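Local atomic coordinates of Zn-dependent hydrolase of metallo-beta-lactamase superfamily TM0207 (Thermotoga maritima, PDB entry 1VJN), a protein that is a putative zinc-dependent hydrolase of the metallo-beta-lactamase superfamily, whose substrate is not established. Residues E134-I139 against D162-K167. Residues are numbered along the deposited sequence; the frame is centred on the assembly and turned at random.
Sequences EEIGEI and DLLNAK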
loop_
_atom_site.group_PDB
_atom_site.type_symbol
_atom_site.label_atom_id
_atom_site.label_comp_id
_atom_site.label_asym_id
_atom_site.label_seq_id
_atom_site.Cartn_x
_atom_site.Cartn_y
_atom_site.Cartn_z
ATOM N N GLU A 134 -6.317 -15.240 -5.247
ATOM C CA GLU A 134 -5.628 -16.100 -6.218
ATOM C C GLU A 134 -4.803 -15.271 -7.208
ATOM O O GLU A 134 -3.654 -15.586 -7.491
ATOM C CB GLU A 134 -6.657 -16.943 -6.950
ATOM C CG GLU A 134 -6.107 -17.934 -7.957
ATOM C CD GLU A 134 -7.204 -18.838 -8.543
ATOM O OE1 GLU A 134 -8.400 -18.447 -8.569
ATOM O OE2 GLU A 134 -6.870 -19.955 -8.976
ATOM N N GLU A 135 -5.394 -14.183 -7.679
ATOM C CA GLU A 135 -4.738 -13.213 -8.547
ATOM C C GLU A 135 -3.661 -12.407 -7.816
ATOM O O GLU A 135 -2.653 -12.093 -8.400
ATOM C CB GLU A 135 -5.798 -12.243 -9.099
ATOM C CG GLU A 135 -5.411 -11.487 -10.360
ATOM C CD GLU A 135 -6.612 -10.891 -11.149
ATOM O OE1 GLU A 135 -7.799 -11.064 -10.712
ATOM O OE2 GLU A 135 -6.365 -10.231 -12.207
ATOM N N ILE A 136 -3.859 -12.034 -6.554
ATOM C CA ILE A 136 -2.813 -11.250 -5.884
ATOM C C ILE A 136 -1.601 -12.133 -5.520
ATOM O O ILE A 136 -0.449 -11.734 -5.726
ATOM C CB ILE A 136 -3.376 -10.445 -4.689
ATOM C CG1 ILE A 136 -4.333 -9.374 -5.213
ATOM C CG2 ILE A 136 -2.230 -9.774 -3.860
ATOM C CD1 ILE A 136 -5.227 -8.879 -4.179
ATOM N N GLY A 137 -1.856 -13.329 -5.008
ATOM C CA GLY A 137 -0.794 -14.253 -4.581
ATOM C C GLY A 137 -0.183 -13.912 -3.235
ATOM O O GLY A 137 -0.615 -12.965 -2.587
ATOM N N GLU A 138 0.837 -14.671 -2.808
ATOM C CA GLU A 138 1.543 -14.364 -1.560
ATOM C C GLU A 138 2.253 -13.017 -1.626
ATOM O O GLU A 138 2.837 -12.690 -2.627
ATOM C CB GLU A 138 2.485 -15.496 -1.159
ATOM C CG GLU A 138 1.699 -16.786 -0.962
ATOM C CD GLU A 138 2.252 -17.659 0.143
ATOM O OE1 GLU A 138 3.498 -17.710 0.303
ATOM O OE2 GLU A 138 1.421 -18.286 0.848
ATOM N N ILE A 139 2.122 -12.220 -0.567
ATOM C CA ILE A 139 2.688 -10.880 -0.480
ATOM C C ILE A 139 3.789 -10.848 0.595
ATOM O O ILE A 139 3.649 -11.439 1.660
ATOM C CB ILE A 139 1.561 -9.878 -0.166
ATOM C CG1 ILE A 139 0.616 -9.770 -1.381
ATOM C CG2 ILE A 139 2.101 -8.536 0.179
ATOM C CD1 ILE A 139 1.330 -9.689 -2.743
ATOM N N ASP A 162 -3.635 -12.416 6.490
ATOM C CA ASP A 162 -3.497 -13.868 6.533
ATOM C C ASP A 162 -3.773 -14.551 5.198
ATOM O O ASP A 162 -3.082 -15.508 4.841
ATOM C CB ASP A 162 -4.420 -14.466 7.597
ATOM C CG ASP A 162 -4.040 -14.042 9.031
ATOM O OD1 ASP A 162 -2.967 -13.411 9.242
ATOM O OD2 ASP A 162 -4.781 -14.293 10.017
ATOM N N LEU A 163 -4.789 -14.096 4.460
ATOM C CA LEU A 163 -5.060 -14.684 3.169
ATOM C C LEU A 163 -3.880 -14.548 2.206
ATOM O O LEU A 163 -3.734 -15.347 1.307
ATOM C CB LEU A 163 -6.299 -14.054 2.507
ATOM C CG LEU A 163 -7.638 -14.515 3.112
ATOM C CD1 LEU A 163 -8.791 -13.654 2.682
ATOM C CD2 LEU A 163 -7.914 -16.004 2.792
ATOM N N LEU A 164 -3.110 -13.488 2.355
ATOM C CA LEU A 164 -2.048 -13.142 1.417
ATOM C C LEU A 164 -0.683 -13.558 1.999
ATOM O O LEU A 164 0.341 -13.290 1.394
ATOM C CB LEU A 164 -2.087 -11.620 1.128
ATOM C CG LEU A 164 -3.324 -11.056 0.396
ATOM C CD1 LEU A 164 -3.237 -9.538 0.158
ATOM C CD2 LEU A 164 -3.550 -11.785 -0.901
ATOM N N ASN A 165 -0.705 -14.240 3.153
ATOM C CA ASN A 165 0.505 -14.665 3.887
ATOM C C ASN A 165 1.513 -13.527 4.051
ATOM O O ASN A 165 2.718 -13.721 3.955
ATOM C CB ASN A 165 1.103 -15.906 3.208
ATOM C CG ASN A 165 2.012 -16.719 4.140
ATOM O OD1 ASN A 165 1.739 -16.879 5.338
ATOM N ND2 ASN A 165 3.109 -17.229 3.584
ATOM N N ALA A 166 0.997 -12.333 4.334
ATOM C CA ALA A 166 1.829 -11.102 4.401
ATOM C C ALA A 166 2.825 -11.186 5.550
ATOM O O ALA A 166 2.473 -11.629 6.646
ATOM C CB ALA A 166 0.957 -9.883 4.613
ATOM N N LYS A 167 4.045 -10.720 5.309
ATOM C CA LYS A 167 5.084 -10.711 6.325
ATOM C C LYS A 167 5.172 -9.329 6.972
ATOM O O LYS A 167 4.759 -9.163 8.114
ATOM C CB LYS A 167 6.419 -11.107 5.697
ATOM C CG LYS A 167 6.416 -12.457 5.052
ATOM C CD LYS A 167 6.191 -13.540 6.097
ATOM C CE LYS A 167 5.920 -14.905 5.451
ATOM N NZ LYS A 167 4.783 -15.617 6.123
#
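With CG anti to the backbone N (chi1 -159°), Asn165 places its amide next to the carboxylate of Glu138, whose chain, bent at chi2 (-145°), brings that group across Asn165. The two residues lie in neighbouring helix-to-strand connections of the metallo-hydrolase fold, which lead from helices 130-136 and 154-163 into the parallel strands 141-145 and 168-172. Gly137, with positive phi, ends the first helix; a Schellman motif with Asn165 as its C' residue ends the second. The carbonyl of Leu164 accepts a nearly straight hydrogen bond from Ile139 N (2.9 Å to Leu164 O), and the CA of Glu138 makes a CH...O contact with the same oxygen. One step further on, Ala166 CA makes a second CH...O contact, to Ile139 O at 3.3 Å, linking the two segments just before the strands begin.

Apolar side chains from both segments pack on the sheet. Leu164 lays CD2 against Ile136 CG2 (3.8 Å) and sets CB beside Ile139 CG1 (4.1 Å); the side chains of Leu164 and Ile139 run alongside each other, pointing the same way. Val110 and Cys119 underlie both isoleucines, while Leu142 touches Leu164 and Ala166. At the more open edge, the carboxylate and amide planes are turned 40° apart, and Asn165 ND2 gives Glu138 OE1 a weak hydrogen bond of 3.3 Å, while Lys167 NZ reaches Asn165 OD1 in another weak one at 3.4 Å.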